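Long-range contacts in nucleoside-diphosphate-sugar pyrophosphorylase (Vibrio cholerae, PDB 4EVW), which probably transfers a nucleotidyl group to a sugar phosphate, as nucleoside-diphosphate-sugar pyrophosphorylases do, giving a nucleotide sugar and pyrophosphate: residues Q30-E34 with F62-A67; F49-N55 with F75-H81; W144-P149 with P165-S171. The protein carries 1 engineered substitution. One frame throughout, in Å; residues are numbered along the deposited sequence.

Contact 1: residues Q30-E34 with F62-A67; sequences QTLFE and FVREKA
F33 and F62 meet in an offset edge-to-face (T-shaped) pair. The edge of F62 is turned toward the face of F33. The ring centroids are 5.6 Å apart and the planes stand at 69°. F62 CE2 also touches F33 CB at 3.7 Å. In F33, CG lies anti to the backbone N (chi1 171°), which carries the ring out to helix 59-70. There its far end, F33 CZ, packs on V63 CG1 at 3.9 Å, and F33 CE2 sits 3.6 Å from K66 CB. The rim of F62 also meets T31, with F62 CZ 3.9 Å from T31 CG2. K66 bends at chi2 (-65°) and runs back past the F62 ring, with its CG over one face near the rim. Its NZ then reaches E34 OE1 in a long salt bridge of 3.4 Å, weak as a hydrogen bond.

The contact sets the first turn of helix 32-37 against helix 59-70. T31 is the N-cap of that first turn, and T31 and E34 form a capping box. E34 N donates to T31 OG1, and T31 N donates to E34 OE1 at 2.9 Å from above the carboxylate plane. T31 OG1 donates to the anti lone pair of the same oxygen, at 2.6 Å. Two bonds from T31 thus hold E34 OE1, the oxygen that K66 approaches. Further out, F33 also meets the ring of F51, and V63 packs on F51, V53 and I77 of the sheet.

Contact 2: residues F49-N55 with F75-H81; sequences FLFIVRN and FYIAELH
This is a pair of parallel strands, 49-54 and 75-80, next to each other in the large mixed sheet. The strand axes come within 4.5 Å and are twisted by 25° against each other. Six backbone hydrogen bonds join them in an unbroken ladder from Y76 N to F49 O through to N55 N to L80 O. The shortest links L80 N to V53 O at 2.7 Å and is almost straight (177°). The last is more bent, where the chain leaves the strand at N55.

One face carries F49, F51, V53, F75, I77 and E79. On it the F51 ring meets F75 CB at its edge, CE2 to CB 3.9 Å, and V53 CG2 packs on I77 CG2. Helix 59-70 packs over F51, V53, F75 and I77 on this face. On the other face L50 CD1 lies against both Y76 CB and A78 CB, and I52 CG2 touches L80 CD1 at 3.7 Å. Helix 87-100 packs there. A water donates to R54 O, at 2.7 Å, and to E79 OE1. The extended side chain of E79, with CG anti to the backbone N (chi1 -174°), passes alongside N55. Strand 49-54, helix 59-70 and strand 75-80 make a beta-alpha-beta crossover, as in Rossmann-like nucleotidyltransferase folds.

Contact 3: residues W144-P149 with P165-S171; sequences WSFAKP and PISDLCS
S167 OG donates to A147 O at 2.6 Å, from well above the carbonyl plane, and accepts from L169 N at 3.0 Å. The second bond makes an ST turn. With OG between the backbone N and the carbonyl carbon (chi1 81°), the hydroxyl ties this turn to strand 146-149. Beyond the turn the backbones pair directly. A147 N donates to L169 O, and S171 N to S145 O at 2.8 Å, nearly straight.

The F146 ring lies between P165 and W144. P165 CA sits over the centre of one ring face in a CH-pi contact, 3.6 Å from the centroid. W144 CB lies near the rim of the opposite face. C170 SG approaches F146 CE2 obliquely at 3.5 Å and also meets the five-membered ring of W144, a sulfur-aromatic contact with each. I166 CD1 packs on K148 CB at 3.7 Å, and L169 CD1 on P149 CD. W144 NE1 bonds to G140 O, and S145 OG to Y175 OH. F146 and C170 form a single beta bridge, with the two strands running roughly antiparallel. It joins the two-stranded sheet of 146-149 and 157-161 to strand 169-172 of the main sheet.

Contacts 1 and 2 are neighbours, with centres about 13 Å apart, and their segments alternate along the chain. Helix 59-70 serves both: it packs on helix 32-37 in contact 1 and connects the two strands of contact 2. V63 and F33 of contact 1 touch F51 of contact 2, and A67 touches F75, so the helices and sheet share one apolar layer. Contact 3 comes later in the chain and lies on the opposite side of its centre, about 29 Å from contact 2 and about 31 Å from contact 1, centre to centre. Contacts 2 and 3 reach the same mixed sheet. That sheet therefore links the early beta-alpha-beta unit to the later strands.

Contact 1: residues Q30-E34 with F62-A67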
loop_
_atom_site.group_PDB
_atom_site.type_symbol
_atom_site.label_atom_id
_atom_site.label_comp_id
_atom_site.label_asym_id
_atom_site.label_seq_id
_atom_site.Cartn_x
_atom_site.Cartn_y
_atom_site.Cartn_z
ATOM N N GLN A 30 20.172 -4.175 6.630
ATOM C CA GLN A 30 18.891 -4.864 6.705
ATOM C C GLN A 30 18.171 -4.931 5.362
ATOM O O GLN A 30 18.459 -4.158 4.449
ATOM C CB GLN A 30 17.998 -4.204 7.763
ATOM C CG GLN A 30 17.666 -2.749 7.511
ATOM C CD GLN A 30 16.901 -2.122 8.666
ATOM O OE1 GLN A 30 16.416 -0.996 8.564
ATOM N NE2 GLN A 30 16.793 -2.851 9.771
ATOM N N THR A 31 17.234 -5.870 5.254
ATOM C CA THR A 31 16.475 -6.068 4.026
ATOM C C THR A 31 15.532 -4.917 3.723
ATOM O O THR A 31 15.119 -4.184 4.621
ATOM C CB THR A 31 15.648 -7.366 4.086
ATOM O OG1 THR A 31 14.710 -7.289 5.169
ATOM C CG2 THR A 31 16.566 -8.570 4.291
ATOM N N LEU A 32 15.191 -4.753 2.451
ATOM C CA LEU A 32 14.281 -3.687 2.075
ATOM C C LEU A 32 12.945 -3.929 2.786
ATOM O O LEU A 32 12.243 -2.980 3.135
ATOM C CB LEU A 32 14.121 -3.637 0.549
ATOM C CG LEU A 32 15.434 -3.326 -0.194
ATOM C CD1 LEU A 32 15.156 -3.098 -1.676
ATOM C CD2 LEU A 32 16.083 -2.088 0.405
ATOM N N PHE A 33 12.614 -5.198 3.029
ATOM C CA PHE A 33 11.378 -5.535 3.738
ATOM C C PHE A 33 11.398 -4.852 5.101
ATOM O O PHE A 33 10.425 -4.218 5.509
ATOM C CB PHE A 33 11.265 -7.048 3.947
ATOM C CG PHE A 33 10.129 -7.454 4.851
ATOM C CD1 PHE A 33 8.825 -7.522 4.373
ATOM C CD2 PHE A 33 10.370 -7.771 6.184
ATOM C CE1 PHE A 33 7.779 -7.904 5.212
ATOM C CE2 PHE A 33 9.328 -8.152 7.028
ATOM C CZ PHE A 33 8.030 -8.220 6.540
ATOM N N GLU A 34 12.521 -4.984 5.802
ATOM C CA GLU A 34 12.673 -4.386 7.125
ATOM C C GLU A 34 12.657 -2.861 7.082
ATOM O O GLU A 34 12.052 -2.217 7.941
ATOM C CB GLU A 34 13.965 -4.883 7.773
ATOM C CG GLU A 34 13.930 -6.359 8.151
ATOM C CD GLU A 34 15.318 -6.921 8.394
ATOM O OE1 GLU A 34 15.986 -7.311 7.412
ATOM O OE2 GLU A 34 15.746 -6.957 9.567
ATOM N N PHE A 62 10.313 -16.255 5.311
ATOM C CA PHE A 62 11.124 -15.043 5.436
ATOM C C PHE A 62 10.369 -13.959 6.220
ATOM O O PHE A 62 10.901 -13.374 7.170
ATOM C CB PHE A 62 11.492 -14.522 4.037
ATOM C CG PHE A 62 12.081 -13.129 4.026
ATOM C CD1 PHE A 62 13.447 -12.927 4.212
ATOM C CD2 PHE A 62 11.265 -12.022 3.807
ATOM C CE1 PHE A 62 13.989 -11.637 4.175
ATOM C CE2 PHE A 62 11.794 -10.731 3.771
ATOM C CZ PHE A 62 13.159 -10.536 3.953
ATOM N N VAL A 63 9.124 -13.703 5.823
ATOM C CA VAL A 63 8.306 -12.688 6.485
ATOM C C VAL A 63 8.033 -13.032 7.942
ATOM O O VAL A 63 8.135 -12.173 8.816
ATOM C CB VAL A 63 6.956 -12.492 5.751
ATOM C CG1 VAL A 63 6.045 -11.549 6.544
ATOM C CG2 VAL A 63 7.215 -11.927 4.370
ATOM N N ARG A 64 7.681 -14.284 8.208
ATOM C CA ARG A 64 7.405 -14.679 9.579
ATOM C C ARG A 64 8.638 -14.465 10.455
ATOM O O ARG A 64 8.536 -13.940 11.565
ATOM C CB ARG A 64 6.957 -16.139 9.642
ATOM C CG ARG A 64 6.518 -16.550 11.036
ATOM C CD ARG A 64 5.753 -17.862 11.030
ATOM N NE ARG A 64 4.419 -17.748 10.439
ATOM C CZ ARG A 64 3.350 -17.250 11.060
ATOM N NH1 ARG A 64 3.437 -16.806 12.308
ATOM N NH2 ARG A 64 2.182 -17.210 10.432
ATOM N N GLU A 65 9.806 -14.861 9.957
ATOM C CA GLU A 65 11.039 -14.688 10.721
ATOM C C GLU A 65 11.373 -13.218 10.958
ATOM O O GLU A 65 11.704 -12.824 12.080
ATOM C CB GLU A 65 12.218 -15.374 10.014
ATOM C CG GLU A 65 12.221 -16.895 10.136
ATOM C CD GLU A 65 13.430 -17.534 9.462
ATOM O OE1 GLU A 65 14.330 -16.791 9.020
ATOM O OE2 GLU A 65 13.483 -18.778 9.376
ATOM N N LYS A 66 11.292 -12.405 9.907
ATOM C CA LYS A 66 11.599 -10.983 10.030
ATOM C C LYS A 66 10.600 -10.249 10.921
ATOM O O LYS A 66 10.994 -9.425 11.748
ATOM C CB LYS A 66 11.637 -10.319 8.650
ATOM C CG LYS A 66 12.746 -10.828 7.740
ATOM C CD LYS A 66 14.129 -10.487 8.275
ATOM C CE LYS A 66 15.208 -11.120 7.406
ATOM N NZ LYS A 66 16.577 -10.633 7.733
ATOM N N ALA A 67 9.310 -10.538 10.758
ATOM C CA ALA A 67 8.290 -9.881 11.578
ATOM C C ALA A 67 8.498 -10.197 13.057
ATOM O O ALA A 67 8.387 -9.322 13.916
ATOM C CB ALA A 67 6.892 -10.329 11.148
#

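Contact 2: residues F49-N55 with F75-H81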
loop_
_atom_site.group_PDB
_atom_site.type_symbol
_atom_site.label_atom_id
_atom_site.label_comp_id
_atom_site.label_asym_id
_atom_site.label_seq_id
_atom_site.Cartn_x
_atom_site.Cartn_y
_atom_site.Cartn_z
ATOM N N PHE A 49 -0.654 -6.630 11.788
ATOM C CA PHE A 49 -0.093 -6.477 10.446
ATOM C C PHE A 49 -0.518 -7.680 9.620
ATOM O O PHE A 49 -0.522 -8.811 10.111
ATOM C CB PHE A 49 1.446 -6.465 10.461
ATOM C CG PHE A 49 2.046 -5.188 10.957
ATOM C CD1 PHE A 49 1.917 -4.817 12.289
ATOM C CD2 PHE A 49 2.745 -4.352 10.087
ATOM C CE1 PHE A 49 2.472 -3.633 12.754
ATOM C CE2 PHE A 49 3.304 -3.163 10.540
ATOM C CZ PHE A 49 3.168 -2.802 11.878
ATOM N N LEU A 50 -0.880 -7.438 8.366
ATOM C CA LEU A 50 -1.244 -8.525 7.465
ATOM C C LEU A 50 -0.286 -8.456 6.289
ATOM O O LEU A 50 -0.273 -7.469 5.545
ATOM C CB LEU A 50 -2.680 -8.375 6.957
ATOM C CG LEU A 50 -3.085 -9.327 5.823
ATOM C CD1 LEU A 50 -2.997 -10.778 6.268
ATOM C CD2 LEU A 50 -4.503 -8.999 5.387
ATOM N N PHE A 51 0.530 -9.496 6.134
ATOM C CA PHE A 51 1.478 -9.556 5.032
ATOM C C PHE A 51 0.879 -10.502 4.000
ATOM O O PHE A 51 0.573 -11.653 4.311
ATOM C CB PHE A 51 2.826 -10.085 5.532
ATOM C CG PHE A 51 3.456 -9.215 6.592
ATOM C CD1 PHE A 51 4.067 -8.012 6.251
ATOM C CD2 PHE A 51 3.415 -9.587 7.929
ATOM C CE1 PHE A 51 4.631 -7.188 7.232
ATOM C CE2 PHE A 51 3.975 -8.770 8.919
ATOM C CZ PHE A 51 4.583 -7.570 8.566
ATOM N N ILE A 52 0.697 -10.013 2.779
ATOM C CA ILE A 52 0.118 -10.838 1.726
ATOM C C ILE A 52 1.225 -11.156 0.747
ATOM O O ILE A 52 1.697 -10.294 0.009
ATOM C CB ILE A 52 -1.032 -10.110 1.014
ATOM C CG1 ILE A 52 -2.016 -9.569 2.058
ATOM C CG2 ILE A 52 -1.756 -11.079 0.087
ATOM C CD1 ILE A 52 -3.070 -8.626 1.487
ATOM N N VAL A 53 1.637 -12.414 0.758
ATOM C CA VAL A 53 2.737 -12.855 -0.070
ATOM C C VAL A 53 2.346 -13.923 -1.053
ATOM O O VAL A 53 1.225 -14.441 -1.046
ATOM C CB VAL A 53 3.852 -13.455 0.790
ATOM C CG1 VAL A 53 4.260 -12.480 1.871
ATOM C CG2 VAL A 53 3.354 -14.752 1.426
ATOM N N ARG A 54 3.315 -14.273 -1.883
ATOM C CA ARG A 54 3.103 -15.311 -2.860
ATOM C C ARG A 54 3.910 -16.538 -2.483
ATOM O O ARG A 54 4.903 -16.438 -1.762
ATOM C CB ARG A 54 3.526 -14.824 -4.214
ATOM C CG ARG A 54 2.647 -15.396 -5.228
ATOM C CD ARG A 54 2.610 -14.533 -6.418
ATOM N NE ARG A 54 2.682 -15.411 -7.562
ATOM C CZ ARG A 54 3.761 -15.549 -8.315
ATOM N NH1 ARG A 54 4.860 -14.847 -8.052
ATOM N NH2 ARG A 54 3.749 -16.419 -9.309
ATOM N N ASN A 55 3.488 -17.693 -2.985
ATOM C CA ASN A 55 4.175 -18.941 -2.682
ATOM C C ASN A 55 5.461 -19.127 -3.475
ATOM O O ASN A 55 5.651 -20.150 -4.126
ATOM C CB ASN A 55 3.234 -20.124 -2.929
ATOM C CG ASN A 55 2.812 -20.244 -4.379
ATOM O OD1 ASN A 55 2.903 -19.287 -5.150
ATOM N ND2 ASN A 55 2.332 -21.425 -4.756
ATOM N N PHE A 75 0.638 -10.472 13.981
ATOM C CA PHE A 75 0.669 -10.405 12.536
ATOM C C PHE A 75 0.135 -11.671 11.912
ATOM O O PHE A 75 0.126 -12.746 12.526
ATOM C CB PHE A 75 2.080 -10.067 12.028
ATOM C CG PHE A 75 3.099 -11.153 12.241
ATOM C CD1 PHE A 75 3.294 -12.142 11.282
ATOM C CD2 PHE A 75 3.880 -11.175 13.396
ATOM C CE1 PHE A 75 4.256 -13.137 11.467
ATOM C CE2 PHE A 75 4.843 -12.165 13.591
ATOM C CZ PHE A 75 5.032 -13.147 12.625
ATOM N N TYR A 76 -0.328 -11.519 10.681
ATOM C CA TYR A 76 -0.909 -12.604 9.927
ATOM C C TYR A 76 -0.246 -12.648 8.569
ATOM O O TYR A 76 0.206 -11.628 8.042
ATOM C CB TYR A 76 -2.408 -12.358 9.754
ATOM C CG TYR A 76 -3.124 -12.039 11.044
ATOM C CD1 TYR A 76 -3.519 -13.052 11.916
ATOM C CD2 TYR A 76 -3.397 -10.719 11.401
ATOM C CE1 TYR A 76 -4.172 -12.754 13.112
ATOM C CE2 TYR A 76 -4.048 -10.411 12.594
ATOM C CZ TYR A 76 -4.433 -11.432 13.443
ATOM O OH TYR A 76 -5.082 -11.126 14.622
ATOM N N ILE A 77 -0.180 -13.841 8.002
ATOM C CA ILE A 77 0.412 -13.995 6.692
ATOM C C ILE A 77 -0.597 -14.714 5.822
ATOM O O ILE A 77 -1.109 -15.773 6.188
ATOM C CB ILE A 77 1.716 -14.811 6.752
ATOM C CG1 ILE A 77 2.762 -14.042 7.561
ATOM C CG2 ILE A 77 2.227 -15.087 5.337
ATOM C CD1 ILE A 77 4.064 -14.795 7.740
ATOM N N ALA A 78 -0.906 -14.111 4.682
ATOM C CA ALA A 78 -1.841 -14.700 3.742
ATOM C C ALA A 78 -0.990 -15.052 2.537
ATOM O O ALA A 78 -0.397 -14.179 1.907
ATOM C CB ALA A 78 -2.923 -13.689 3.363
ATOM N N GLU A 79 -0.907 -16.336 2.224
ATOM C CA GLU A 79 -0.092 -16.761 1.098
ATOM C C GLU A 79 -0.958 -17.033 -0.123
ATOM O O GLU A 79 -1.849 -17.880 -0.084
ATOM C CB GLU A 79 0.707 -18.011 1.479
ATOM C CG GLU A 79 1.695 -18.457 0.422
ATOM C CD GLU A 79 2.438 -19.719 0.820
ATOM O OE1 GLU A 79 3.683 -19.682 0.877
ATOM O OE2 GLU A 79 1.773 -20.746 1.075
ATOM N N LEU A 80 -0.702 -16.298 -1.200
ATOM C CA LEU A 80 -1.461 -16.451 -2.433
ATOM C C LEU A 80 -0.709 -17.406 -3.355
ATOM O O LEU A 80 0.518 -17.429 -3.357
ATOM C CB LEU A 80 -1.645 -15.083 -3.097
ATOM C CG LEU A 80 -2.310 -14.032 -2.191
ATOM C CD1 LEU A 80 -2.667 -12.793 -3.008
ATOM C CD2 LEU A 80 -3.569 -14.617 -1.558
ATOM N N HIS A 81 -1.436 -18.193 -4.141
ATOM C CA HIS A 81 -0.784 -19.160 -5.018
ATOM C C HIS A 81 -0.775 -18.811 -6.504
ATOM O O HIS A 81 -0.181 -19.529 -7.309
ATOM C CB HIS A 81 -1.402 -20.537 -4.779
ATOM C CG HIS A 81 -1.237 -21.025 -3.373
ATOM N ND1 HIS A 81 -0.070 -21.600 -2.914
ATOM C CD2 HIS A 81 -2.073 -20.975 -2.308
ATOM C CE1 HIS A 81 -0.195 -21.883 -1.629
ATOM N NE2 HIS A 81 -1.403 -21.514 -1.237
HETATM O O HOH W 1 5.660 -18.030 0.332
#

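Contact 3: residues W144-P149 with P165-S171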
loop_
_atom_site.group_PDB
_atom_site.type_symbol
_atom_site.label_atom_id
_atom_site.label_comp_id
_atom_site.label_asym_id
_atom_site.label_seq_id
_atom_site.Cartn_x
_atom_site.Cartn_y
_atom_site.Cartn_z
ATOM N N TRP A 144 2.444 8.680 -11.308
ATOM C CA TRP A 144 2.002 8.486 -9.936
ATOM C C TRP A 144 0.491 8.364 -9.953
ATOM O O TRP A 144 -0.143 8.543 -10.990
ATOM C CB TRP A 144 2.338 9.703 -9.067
ATOM C CG TRP A 144 3.751 10.169 -9.108
ATOM C CD1 TRP A 144 4.277 11.141 -9.914
ATOM C CD2 TRP A 144 4.823 9.700 -8.290
ATOM N NE1 TRP A 144 5.612 11.309 -9.639
ATOM C CE2 TRP A 144 5.974 10.436 -8.647
ATOM C CE3 TRP A 144 4.924 8.728 -7.285
ATOM C CZ2 TRP A 144 7.214 10.229 -8.035
ATOM C CZ3 TRP A 144 6.154 8.522 -6.676
ATOM C CH2 TRP A 144 7.285 9.270 -7.053
ATOM N N SER A 145 -0.082 8.039 -8.802
ATOM C CA SER A 145 -1.527 8.017 -8.678
ATOM C C SER A 145 -1.739 9.382 -8.037
ATOM O O SER A 145 -0.976 9.785 -7.160
ATOM C CB SER A 145 -2.023 6.889 -7.764
ATOM O OG SER A 145 -1.000 6.398 -6.923
ATOM N N PHE A 146 -2.753 10.096 -8.501
ATOM C CA PHE A 146 -3.026 11.444 -8.021
ATOM C C PHE A 146 -4.327 11.580 -7.252
ATOM O O PHE A 146 -5.274 10.837 -7.487
ATOM C CB PHE A 146 -3.088 12.402 -9.211
ATOM C CG PHE A 146 -1.821 12.466 -10.005
ATOM C CD1 PHE A 146 -1.550 11.535 -11.005
ATOM C CD2 PHE A 146 -0.888 13.458 -9.742
ATOM C CE1 PHE A 146 -0.357 11.600 -11.733
ATOM C CE2 PHE A 146 0.302 13.531 -10.459
ATOM C CZ PHE A 146 0.568 12.602 -11.456
ATOM N N ALA A 147 -4.366 12.539 -6.333
ATOM C CA ALA A 147 -5.578 12.822 -5.575
ATOM C C ALA A 147 -5.890 14.288 -5.875
ATOM O O ALA A 147 -5.012 15.149 -5.772
ATOM C CB ALA A 147 -5.350 12.618 -4.082
ATOM N N LYS A 148 -7.129 14.563 -6.267
ATOM C CA LYS A 148 -7.544 15.922 -6.599
ATOM C C LYS A 148 -8.259 16.580 -5.422
ATOM O O LYS A 148 -9.239 16.050 -4.899
ATOM C CB LYS A 148 -8.460 15.903 -7.826
ATOM C CG LYS A 148 -8.895 17.278 -8.319
ATOM C CD LYS A 148 -9.797 17.152 -9.543
ATOM C CE LYS A 148 -10.275 18.509 -10.047
ATOM N NZ LYS A 148 -11.334 18.367 -11.090
ATOM N N PRO A 149 -7.771 17.748 -4.983
ATOM C CA PRO A 149 -8.373 18.473 -3.859
ATOM C C PRO A 149 -9.642 19.231 -4.248
ATOM O O PRO A 149 -9.843 19.559 -5.419
ATOM C CB PRO A 149 -7.249 19.406 -3.419
ATOM C CG PRO A 149 -6.602 19.761 -4.724
ATOM C CD PRO A 149 -6.557 18.431 -5.467
ATOM N N PRO A 165 -2.749 12.919 -14.523
ATOM C CA PRO A 165 -2.303 13.975 -13.602
ATOM C C PRO A 165 -3.370 15.017 -13.340
ATOM O O PRO A 165 -3.236 16.169 -13.751
ATOM C CB PRO A 165 -1.116 14.600 -14.324
ATOM C CG PRO A 165 -0.618 13.515 -15.180
ATOM C CD PRO A 165 -1.879 12.885 -15.708
ATOM N N ILE A 166 -4.420 14.619 -12.642
ATOM C CA ILE A 166 -5.504 15.530 -12.344
ATOM C C ILE A 166 -5.139 16.548 -11.262
ATOM O O ILE A 166 -5.957 17.388 -10.903
ATOM C CB ILE A 166 -6.734 14.736 -11.904
ATOM C CG1 ILE A 166 -6.383 13.884 -10.684
ATOM C CG2 ILE A 166 -7.187 13.818 -13.036
ATOM C CD1 ILE A 166 -7.549 13.112 -10.132
ATOM N N SER A 167 -3.914 16.470 -10.746
ATOM C CA SER A 167 -3.453 17.395 -9.706
ATOM C C SER A 167 -1.959 17.198 -9.525
ATOM O O SER A 167 -1.340 16.434 -10.260
ATOM C CB SER A 167 -4.132 17.085 -8.369
ATOM O OG SER A 167 -3.481 15.998 -7.725
ATOM N N ASP A 168 -1.373 17.888 -8.552
ATOM C CA ASP A 168 0.042 17.680 -8.292
ATOM C C ASP A 168 0.253 17.073 -6.904
ATOM O O ASP A 168 1.331 17.182 -6.323
ATOM C CB ASP A 168 0.863 18.968 -8.483
ATOM C CG ASP A 168 0.376 20.111 -7.640
ATOM O OD1 ASP A 168 -0.687 19.970 -7.011
ATOM O OD2 ASP A 168 1.059 21.158 -7.619
ATOM N N LEU A 169 -0.789 16.428 -6.383
ATOM C CA LEU A 169 -0.711 15.734 -5.098
ATOM C C LEU A 169 -0.598 14.256 -5.470
ATOM O O LEU A 169 -1.576 13.641 -5.898
ATOM C CB LEU A 169 -1.975 15.965 -4.270
ATOM C CG LEU A 169 -2.276 17.423 -3.903
ATOM C CD1 LEU A 169 -3.579 17.506 -3.141
ATOM C CD2 LEU A 169 -1.133 17.984 -3.076
ATOM N N CYS A 170 0.595 13.696 -5.301
ATOM C CA CYS A 170 0.854 12.304 -5.663
ATOM C C CYS A 170 0.872 11.356 -4.478
ATOM O O CYS A 170 1.430 11.669 -3.426
ATOM C CB CYS A 170 2.190 12.215 -6.392
ATOM S SG CYS A 170 2.378 13.501 -7.645
ATOM N N SER A 171 0.283 10.179 -4.669
ATOM C CA SER A 171 0.230 9.181 -3.607
ATOM C C SER A 171 1.593 8.627 -3.222
ATOM O O SER A 171 2.437 8.345 -4.078
ATOM C CB SER A 171 -0.681 8.015 -4.014
ATOM O OG SER A 171 -0.609 6.975 -3.053
#